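Local atomic coordinates of adenylyl-sulfate kinase 1, chloroplastic (Arabidopsis thaliana, PDB entry 3UIE), a protein that catalyses the ATP-dependent 3'-phosphorylation of adenosine 5'-phosphosulfate to give activated sulfate, 3'-phosphoadenylyl sulfate, in the plant chloroplast. Residues A[17-31]-A[94-106]. Residues are numbered along the deposited sequence; the frame is centred on the assembly and turned at random.
Sequences RQRLLDQKGCVIWVT and ADAGIICIASLIS. With ADX (adenosine-5'-phosphosulfate), chain D.
Arg17 clasps the backbone carbonyl of Asp95 side-on: NE lies 2.9 Å and NH2 3.0 Å from Asp95 O, which sits in the guanidinium plane. A bend at chi3 (-73°) turns the group onto this last turn of helix 76-95, while a long salt bridge joins NH2 to Asp95 OD2, itself hydrogen-bonded to Tyr57 of the second subunit. With an alanine here, Asp95 O would probably lose these two donors, and the backbone of Ala96, along which the arginine's CD runs, would be less covered. Next, Gln23 NE2 donates a 2.9 Å hydrogen bond to Gly97 O, on a lone pair in the carbonyl plane. Gly97 closes the helix with a Schellman motif, and Gly25 packs so closely here that its CA is 3.3 Å from Ala94 O.

From this junction strands 26-31 and 99-103 run parallel, linked by a backbone ladder from Cys26 N to Val30 O. At its far end, Trp29 NE1 donates to Ser106 OG over 3.0 Å, slightly tilted from the indole plane, and Thr31 OG1 donates to Ile105 O at 2.8 Å. Parallel sheets commonly bind substrate at their strands' C-terminal ends, and these bonds hold such a loop: its Ile105 and Ser106 amides bind the phosphate and sulfate oxygens of adenosine-5'-phosphosulfate; Ser106 is, by similarity, the phosphoserine intermediate.

Ala102 CB rests over one face of the Trp29 ring, a CH-pi contact 4.2 Å from the six-membered centroid. On the other side of the sheet, Ile28 and Ile99 lie alongside one another, as do Val30 and Ile101.

Strand 26-31 is the middle of this P-loop kinase's parallel sheet, between 99-103 and 124-129, with 56-60 beyond 99-103; helix 76-95 packs against Val27 and Cys100, helix 38-51 against Val30 and Ile101.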
ATOM      1  N   ARG A  17       0.165  14.878  -7.486  1.00 21.19           N
ATOM      2  CA  ARG A  17       0.727  14.502  -6.194  1.00 23.85           C
ATOM      3  C   ARG A  17       2.239  14.782  -6.171  1.00 23.02           C
ATOM      4  O   ARG A  17       2.796  15.193  -5.152  1.00 24.61           O
ATOM      5  CB  ARG A  17       0.432  13.028  -5.885  1.00 21.50           C
ATOM      6  CG  ARG A  17      -1.065  12.750  -5.630  1.00 23.33           C
ATOM      7  CD  ARG A  17      -1.334  11.277  -5.313  1.00 22.73           C
ATOM      8  NE  ARG A  17      -1.218  10.398  -6.479  1.00 28.37           N
ATOM      9  CZ  ARG A  17      -2.233  10.141  -7.300  1.00 30.79           C
ATOM     10  NH1 ARG A  17      -3.405  10.715  -7.071  1.00 28.74           N
ATOM     11  NH2 ARG A  17      -2.084   9.328  -8.350  1.00 29.50           N
ATOM     12  N   GLN A  18       2.892  14.590  -7.303  1.00 24.14           N
ATOM     13  CA  GLN A  18       4.343  14.810  -7.364  1.00 27.32           C
ATOM     14  C   GLN A  18       4.645  16.299  -7.231  1.00 33.22           C
ATOM     15  O   GLN A  18       5.576  16.700  -6.537  1.00 24.60           O
ATOM     16  CB  GLN A  18       4.901  14.216  -8.650  1.00 22.92           C
ATOM     17  CG  GLN A  18       4.950  12.704  -8.544  1.00 25.56           C
ATOM     18  CD  GLN A  18       5.519  12.008  -9.755  1.00 28.20           C
ATOM     19  OE1 GLN A  18       5.700  10.791  -9.734  1.00 32.30           O
ATOM     20  NE2 GLN A  18       5.784  12.762 -10.825  1.00 26.78           N
ATOM     21  N   ARG A  19       3.806  17.114  -7.861  1.00 30.66           N
ATOM     22  CA  ARG A  19       3.913  18.559  -7.774  1.00 27.80           C
ATOM     23  C   ARG A  19       3.752  19.038  -6.326  1.00 31.36           C
ATOM     24  O   ARG A  19       4.458  19.932  -5.871  1.00 32.89           O
ATOM     25  CB  ARG A  19       2.837  19.189  -8.657  1.00 35.56           C
ATOM     26  CG  ARG A  19       3.017  20.661  -8.925  1.00 47.41           C
ATOM     27  CD  ARG A  19       2.323  21.031 -10.225  1.00 43.39           C
ATOM     28  NE  ARG A  19       0.954  20.530 -10.273  1.00 39.00           N
ATOM     29  CZ  ARG A  19      -0.081  21.163  -9.735  1.00 43.06           C
ATOM     30  NH1 ARG A  19       0.115  22.315  -9.104  1.00 43.38           N
ATOM     31  NH2 ARG A  19      -1.305  20.648  -9.822  1.00 42.87           N
ATOM     32  N   LEU A  20       2.816  18.436  -5.606  1.00 31.30           N
ATOM     33  CA  LEU A  20       2.608  18.754  -4.200  1.00 33.70           C
ATOM     34  C   LEU A  20       3.842  18.402  -3.346  1.00 33.10           C
ATOM     35  O   LEU A  20       4.262  19.195  -2.501  1.00 32.50           O
ATOM     36  CB  LEU A  20       1.366  18.024  -3.682  1.00 27.53           C
ATOM     37  CG  LEU A  20       0.900  18.292  -2.261  1.00 32.75           C
ATOM     38  CD1 LEU A  20       0.722  19.792  -2.048  1.00 43.61           C
ATOM     39  CD2 LEU A  20      -0.409  17.568  -2.019  1.00 35.65           C
ATOM     40  N   LEU A  21       4.411  17.218  -3.572  1.00 27.95           N
ATOM     41  CA  LEU A  21       5.533  16.718  -2.772  1.00 23.40           C
ATOM     42  C   LEU A  21       6.892  17.188  -3.266  1.00 29.90           C
ATOM     43  O   LEU A  21       7.890  17.005  -2.575  1.00 30.87           O
ATOM     44  CB  LEU A  21       5.552  15.184  -2.759  1.00 23.23           C
ATOM     45  CG  LEU A  21       4.335  14.512  -2.125  1.00 26.37           C
ATOM     46  CD1 LEU A  21       4.374  13.019  -2.372  1.00 28.60           C
ATOM     47  CD2 LEU A  21       4.318  14.810  -0.648  1.00 30.87           C
ATOM     48  N   ASP A  22       6.936  17.761  -4.466  1.00 26.69           N
ATOM     49  CA  ASP A  22       8.211  18.075  -5.131  1.00 29.67           C
ATOM     50  C   ASP A  22       9.186  16.887  -5.210  1.00 33.82           C
ATOM     51  O   ASP A  22      10.370  17.001  -4.852  1.00 28.66           O
ATOM     52  CB  ASP A  22       8.894  19.288  -4.490  1.00 31.28           C
ATOM     53  CG  ASP A  22       9.994  19.877  -5.382  1.00 38.85           C
ATOM     54  OD1 ASP A  22       9.996  19.622  -6.609  1.00 35.47           O
ATOM     55  OD2 ASP A  22      10.850  20.609  -4.851  1.00 41.28           O
ATOM     56  N   GLN A  23       8.685  15.750  -5.683  1.00 24.47           N
ATOM     57  CA  GLN A  23       9.510  14.563  -5.928  1.00 24.37           C
ATOM     58  C   GLN A  23       8.746  13.667  -6.886  1.00 26.71           C
ATOM     59  O   GLN A  23       7.585  13.936  -7.194  1.00 24.78           O
ATOM     60  CB  GLN A  23       9.771  13.794  -4.635  1.00 21.86           C
ATOM     61  CG  GLN A  23       8.473  13.237  -4.002  1.00 25.08           C
ATOM     62  CD  GLN A  23       8.709  12.686  -2.606  1.00 26.24           C
ATOM     63  OE1 GLN A  23       9.306  13.350  -1.762  1.00 26.13           O
ATOM     64  NE2 GLN A  23       8.222  11.474  -2.351  1.00 26.01           N
ATOM     65  N   LYS A  24       9.394  12.598  -7.340  1.00 23.85           N
ATOM     66  CA  LYS A  24       8.746  11.626  -8.205  1.00 21.84           C
ATOM     67  C   LYS A  24       8.566  10.294  -7.489  1.00 26.58           C
ATOM     68  O   LYS A  24       9.491   9.801  -6.832  1.00 31.71           O
ATOM     69  CB  LYS A  24       9.551  11.437  -9.498  1.00 25.94           C
ATOM     70  CG  LYS A  24       9.521  12.683 -10.370  1.00 29.27           C
ATOM     71  CD  LYS A  24      10.155  12.450 -11.716  1.00 34.21           C
ATOM     72  CE  LYS A  24      10.194  13.736 -12.520  1.00 33.57           C
ATOM     73  NZ  LYS A  24      11.143  14.732 -11.946  1.00 34.58           N
ATOM     74  N   GLY A  25       7.365   9.732  -7.605  1.00 24.74           N
ATOM     75  CA  GLY A  25       7.068   8.442  -7.018  1.00 24.31           C
ATOM     76  C   GLY A  25       7.924   7.388  -7.696  1.00 29.61           C
ATOM     77  O   GLY A  25       8.159   7.455  -8.897  1.00 30.46           O
ATOM     78  N   CYS A  26       8.403   6.417  -6.934  1.00 27.16           N
ATOM     79  CA  CYS A  26       9.221   5.369  -7.526  1.00 23.36           C
ATOM     80  C   CYS A  26       9.323   4.219  -6.552  1.00 26.29           C
ATOM     81  O   CYS A  26       8.885   4.333  -5.410  1.00 26.91           O
ATOM     82  CB  CYS A  26      10.614   5.897  -7.899  1.00 23.74           C
ATOM     83  SG  CYS A  26      11.521   6.689  -6.532  1.00 28.67           S
ATOM     84  N   VAL A  27       9.883   3.108  -7.012  1.00 22.07           N
ATOM     85  CA  VAL A  27      10.107   1.955  -6.152  1.00 22.38           C
ATOM     86  C   VAL A  27      11.602   1.677  -6.097  1.00 24.97           C
ATOM     87  O   VAL A  27      12.222   1.492  -7.139  1.00 26.87           O
ATOM     88  CB  VAL A  27       9.418   0.710  -6.724  1.00 21.73           C
ATOM     89  CG1 VAL A  27       9.722  -0.499  -5.848  1.00 26.70           C
ATOM     90  CG2 VAL A  27       7.896   0.950  -6.851  1.00 27.76           C
ATOM     91  N   ILE A  28      12.171   1.662  -4.891  1.00 25.24           N
ATOM     92  CA  ILE A  28      13.568   1.280  -4.694  1.00 25.40           C
ATOM     93  C   ILE A  28      13.520  -0.134  -4.147  1.00 23.72           C
ATOM     94  O   ILE A  28      13.169  -0.349  -2.997  1.00 24.34           O
ATOM     95  CB  ILE A  28      14.291   2.196  -3.685  1.00 26.00           C
ATOM     96  CG1 ILE A  28      14.065   3.678  -4.003  1.00 25.95           C
ATOM     97  CG2 ILE A  28      15.787   1.882  -3.626  1.00 22.34           C
ATOM     98  CD1 ILE A  28      14.292   4.073  -5.425  1.00 32.93           C
ATOM     99  N   TRP A  29      13.846  -1.102  -4.992  1.00 25.10           N
ATOM    100  CA  TRP A  29      13.691  -2.504  -4.633  1.00 25.16           C
ATOM    101  C   TRP A  29      15.019  -3.065  -4.131  1.00 26.99           C
ATOM    102  O   TRP A  29      15.933  -3.319  -4.931  1.00 24.98           O
ATOM    103  CB  TRP A  29      13.154  -3.323  -5.835  1.00 22.14           C
ATOM    104  CG  TRP A  29      12.783  -4.701  -5.413  1.00 23.03           C
ATOM    105  CD1 TRP A  29      13.639  -5.750  -5.187  1.00 24.78           C
ATOM    106  CD2 TRP A  29      11.477  -5.165  -5.062  1.00 20.00           C
ATOM    107  NE1 TRP A  29      12.935  -6.848  -4.745  1.00 24.44           N
ATOM    108  CE2 TRP A  29      11.615  -6.516  -4.657  1.00 24.69           C
ATOM    109  CE3 TRP A  29      10.203  -4.582  -5.074  1.00 20.46           C
ATOM    110  CZ2 TRP A  29      10.520  -7.284  -4.265  1.00 27.20           C
ATOM    111  CZ3 TRP A  29       9.122  -5.352  -4.677  1.00 25.95           C
ATOM    112  CH2 TRP A  29       9.290  -6.687  -4.279  1.00 25.89           C
ATOM    113  N   VAL A  30      15.130  -3.242  -2.814  1.00 24.44           N
ATOM    114  CA  VAL A  30      16.376  -3.721  -2.198  1.00 23.83           C
ATOM    115  C   VAL A  30      16.320  -5.225  -1.928  1.00 25.96           C
ATOM    116  O   VAL A  30      15.515  -5.691  -1.103  1.00 26.20           O
ATOM    117  CB  VAL A  30      16.665  -2.978  -0.867  1.00 24.65           C
ATOM    118  CG1 VAL A  30      18.050  -3.353  -0.336  1.00 28.48           C
ATOM    119  CG2 VAL A  30      16.565  -1.482  -1.062  1.00 26.40           C
ATOM    120  N   THR A  31      17.169  -5.971  -2.628  1.00 28.48           N
ATOM    121  CA  THR A  31      17.194  -7.428  -2.541  1.00 24.37           C
ATOM    122  C   THR A  31      18.567  -7.954  -2.082  1.00 26.57           C
ATOM    123  O   THR A  31      19.595  -7.316  -2.279  1.00 24.22           O
ATOM    124  CB  THR A  31      16.799  -8.054  -3.903  1.00 26.46           C
ATOM    125  OG1 THR A  31      16.850  -9.481  -3.820  1.00 24.84           O
ATOM    126  CG2 THR A  31      17.751  -7.583  -5.012  1.00 22.16           C
ATOM    127  N   ALA A  94       4.228   4.326  -5.210  1.00 24.04           N
ATOM    128  CA  ALA A  94       4.841   5.115  -6.270  1.00 22.96           C
ATOM    129  C   ALA A  94       3.790   5.982  -6.958  1.00 27.26           C
ATOM    130  O   ALA A  94       4.048   7.139  -7.304  1.00 26.62           O
ATOM    131  CB  ALA A  94       5.529   4.176  -7.296  1.00 23.78           C
ATOM    132  N   ASP A  95       2.596   5.427  -7.165  1.00 25.47           N
ATOM    133  CA  ASP A  95       1.541   6.169  -7.839  1.00 26.52           C
ATOM    134  C   ASP A  95       1.057   7.330  -6.951  1.00 24.72           C
ATOM    135  O   ASP A  95       0.628   8.373  -7.451  1.00 28.37           O
ATOM    136  CB  ASP A  95       0.387   5.234  -8.238  1.00 27.16           C
ATOM    137  CG  ASP A  95      -0.661   5.926  -9.087  1.00 30.87           C
ATOM    138  OD1 ASP A  95      -0.275   6.630 -10.042  1.00 31.22           O
ATOM    139  OD2 ASP A  95      -1.865   5.757  -8.798  1.00 27.20           O
ATOM    140  N   ALA A  96       1.196   7.165  -5.640  1.00 24.91           N
ATOM    141  CA  ALA A  96       0.848   8.214  -4.678  1.00 22.19           C
ATOM    142  C   ALA A  96       1.917   9.295  -4.608  1.00 30.18           C
ATOM    143  O   ALA A  96       1.748  10.280  -3.883  1.00 26.57           O
ATOM    144  CB  ALA A  96       0.642   7.609  -3.309  1.00 19.47           C
ATOM    145  N   GLY A  97       3.029   9.088  -5.316  1.00 26.64           N
ATOM    146  CA  GLY A  97       4.118  10.051  -5.380  1.00 22.66           C
ATOM    147  C   GLY A  97       5.238   9.796  -4.378  1.00 28.15           C
ATOM    148  O   GLY A  97       6.153  10.604  -4.235  1.00 25.88           O
ATOM    149  N   ILE A  98       5.147   8.675  -3.667  1.00 21.63           N
ATOM    150  CA  ILE A  98       6.070   8.332  -2.590  1.00 18.79           C
ATOM    151  C   ILE A  98       7.293   7.599  -3.142  1.00 21.76           C
ATOM    152  O   ILE A  98       7.173   6.847  -4.097  1.00 22.06           O
ATOM    153  CB  ILE A  98       5.367   7.377  -1.595  1.00 21.10           C
ATOM    154  CG1 ILE A  98       4.081   8.010  -1.058  1.00 33.93           C
ATOM    155  CG2 ILE A  98       6.304   6.974  -0.478  1.00 20.58           C
ATOM    156  CD1 ILE A  98       4.313   9.251  -0.283  1.00 37.74           C
ATOM    157  N   ILE A  99       8.459   7.829  -2.535  1.00 22.08           N
ATOM    158  CA  ILE A  99       9.644   7.021  -2.803  1.00 23.42           C
ATOM    159  C   ILE A  99       9.516   5.788  -1.932  1.00 22.78           C
ATOM    160  O   ILE A  99       9.737   5.833  -0.721  1.00 23.16           O
ATOM    161  CB  ILE A  99      10.935   7.794  -2.481  1.00 23.13           C
ATOM    162  CG1 ILE A  99      11.032   9.021  -3.399  1.00 25.66           C
ATOM    163  CG2 ILE A  99      12.189   6.888  -2.652  1.00 21.09           C
ATOM    164  CD1 ILE A  99      11.978  10.111  -2.913  1.00 27.38           C
ATOM    165  N   CYS A 100       9.111   4.687  -2.552  1.00 20.61           N
ATOM    166  CA  CYS A 100       8.817   3.471  -1.803  1.00 20.51           C
ATOM    167  C   CYS A 100      10.027   2.551  -1.785  1.00 23.07           C
ATOM    168  O   CYS A 100      10.497   2.130  -2.841  1.00 25.39           O
ATOM    169  CB  CYS A 100       7.619   2.746  -2.440  1.00 18.51           C
ATOM    170  SG  CYS A 100       7.078   1.307  -1.497  1.00 26.05           S
ATOM    171  N   ILE A 101      10.535   2.249  -0.589  1.00 21.18           N
ATOM    172  CA  ILE A 101      11.709   1.399  -0.457  1.00 23.02           C
ATOM    173  C   ILE A 101      11.268   0.012  -0.018  1.00 25.02           C
ATOM    174  O   ILE A 101      10.750  -0.152   1.078  1.00 25.97           O
ATOM    175  CB  ILE A 101      12.670   1.963   0.599  1.00 25.22           C
ATOM    176  CG1 ILE A 101      13.047   3.410   0.249  1.00 22.87           C
ATOM    177  CG2 ILE A 101      13.923   1.056   0.728  1.00 23.69           C
ATOM    178  CD1 ILE A 101      13.662   4.170   1.418  1.00 25.16           C
ATOM    179  N   ALA A 102      11.433  -0.977  -0.891  1.00 24.84           N
ATOM    180  CA  ALA A 102      11.046  -2.336  -0.545  1.00 23.10           C
ATOM    181  C   ALA A 102      12.283  -3.116  -0.154  1.00 27.52           C
ATOM    182  O   ALA A 102      13.246  -3.180  -0.907  1.00 28.13           O
ATOM    183  CB  ALA A 102      10.325  -3.005  -1.718  1.00 25.07           C
ATOM    184  N   SER A 103      12.266  -3.696   1.036  1.00 25.79           N
ATOM    185  CA  SER A 103      13.430  -4.410   1.564  0.52 25.33           C
ATOM    186  C   SER A 103      13.047  -5.844   1.905  1.00 27.33           C
ATOM    187  O   SER A 103      12.577  -6.103   3.001  1.00 29.31           O
ATOM    188  CB  SER A 103      13.952  -3.689   2.813  0.52 25.66           C
ATOM    189  OG  SER A 103      14.941  -4.441   3.510  0.52 28.28           O
ATOM    190  N   LEU A 104      13.212  -6.752   0.952  1.00 27.56           N
ATOM    191  CA  LEU A 104      12.786  -8.139   1.085  1.00 32.87           C
ATOM    192  C   LEU A 104      13.898  -8.981   0.500  1.00 24.12           C
ATOM    193  O   LEU A 104      14.543  -8.555  -0.458  1.00 25.57           O
ATOM    194  CB  LEU A 104      11.555  -8.382   0.213  1.00 35.23           C
ATOM    195  CG  LEU A 104      10.093  -8.325   0.619  1.00 48.04           C
ATOM    196  CD1 LEU A 104       9.653  -6.905   0.935  1.00 45.14           C
ATOM    197  CD2 LEU A 104       9.277  -8.889  -0.534  1.00 33.83           C
ATOM    198  N   ILE A 105      14.121 -10.177   1.045  1.00 23.95           N
ATOM    199  CA  ILE A 105      15.109 -11.080   0.449  1.00 26.50           C
ATOM    200  C   ILE A 105      14.824 -11.255  -1.039  1.00 29.59           C
ATOM    201  O   ILE A 105      15.729 -11.178  -1.868  1.00 30.05           O
ATOM    202  CB  ILE A 105      15.148 -12.457   1.157  1.00 26.00           C
ATOM    203  CG1 ILE A 105      15.599 -12.289   2.607  1.00 28.81           C
ATOM    204  CG2 ILE A 105      16.090 -13.421   0.413  1.00 26.65           C
ATOM    205  CD1 ILE A 105      15.587 -13.586   3.418  1.00 30.95           C
ATOM    206  N   SER A 106      13.549 -11.468  -1.362  1.00 25.96           N
ATOM    207  CA  SER A 106      13.072 -11.617  -2.749  1.00 26.72           C
ATOM    208  C   SER A 106      14.044 -12.393  -3.632  1.00 33.16           C
ATOM    209  O   SER A 106      14.614 -11.846  -4.570  1.00 27.25           O
ATOM    210  CB  SER A 106      12.723 -10.254  -3.367  1.00 27.68           C
ATOM    211  OG  SER A 106      13.733  -9.286  -3.131  1.00 23.28           O
TER
HETATM  212  SB  ADX D 401      11.158 -13.434   1.022  1.00 28.08           S
HETATM  213  O1B ADX D 401       9.796 -13.888   1.016  1.00 30.55           O
HETATM  214  O2B ADX D 401      12.015 -14.499   0.454  1.00 29.04           O
HETATM  215  O3B ADX D 401      11.330 -12.219   0.201  1.00 24.99           O
HETATM  216  PA  ADX D 401      11.273 -11.936   3.360  1.00 30.07           P
HETATM  217  O1A ADX D 401       9.832 -11.536   3.180  1.00 28.19           O
HETATM  218  O2A ADX D 401      12.219 -10.760   3.178  1.00 30.40           O
HETATM  219  O3A ADX D 401      11.637 -13.180   2.430  1.00 29.78           O
HETATM  220  O5' ADX D 401      11.410 -12.497   4.827  1.00 33.39           O
HETATM  221  C5' ADX D 401      12.679 -12.701   5.371  1.00 39.89           C
HETATM  222  C4' ADX D 401      12.754 -12.689   6.808  1.00 45.52           C
HETATM  223  O4' ADX D 401      12.021 -13.794   7.325  1.00 37.95           O
HETATM  224  C3' ADX D 401      14.172 -12.860   7.217  1.00 39.73           C
HETATM  225  O3' ADX D 401      14.534 -11.784   8.025  1.00 43.11           O
HETATM  226  C2' ADX D 401      14.216 -14.003   8.034  1.00 57.66           C
HETATM  227  O2' ADX D 401      14.486 -13.533   9.313  1.00 75.93           O
HETATM  228  C1' ADX D 401      12.868 -14.607   8.078  1.00 47.10           C
HETATM  229  N9  ADX D 401      12.875 -15.986   7.669  1.00 37.71           N
HETATM  230  C8  ADX D 401      12.237 -17.002   8.296  1.00 40.46           C
HETATM  231  N7  ADX D 401      12.404 -18.128   7.579  1.00 37.13           N
HETATM  232  C5  ADX D 401      13.150 -17.825   6.495  1.00 34.38           C
HETATM  233  C6  ADX D 401      13.647 -18.571   5.408  1.00 45.99           C
HETATM  234  N6  ADX D 401      13.354 -19.965   5.307  1.00 42.58           N
HETATM  235  N1  ADX D 401      14.399 -17.961   4.458  1.00 51.12           N
HETATM  236  C2  ADX D 401      14.667 -16.647   4.545  1.00 50.44           C
HETATM  237  N3  ADX D 401      14.203 -15.903   5.576  1.00 43.39           N
HETATM  238  C4  ADX D 401      13.449 -16.458   6.550  1.00 34.06           C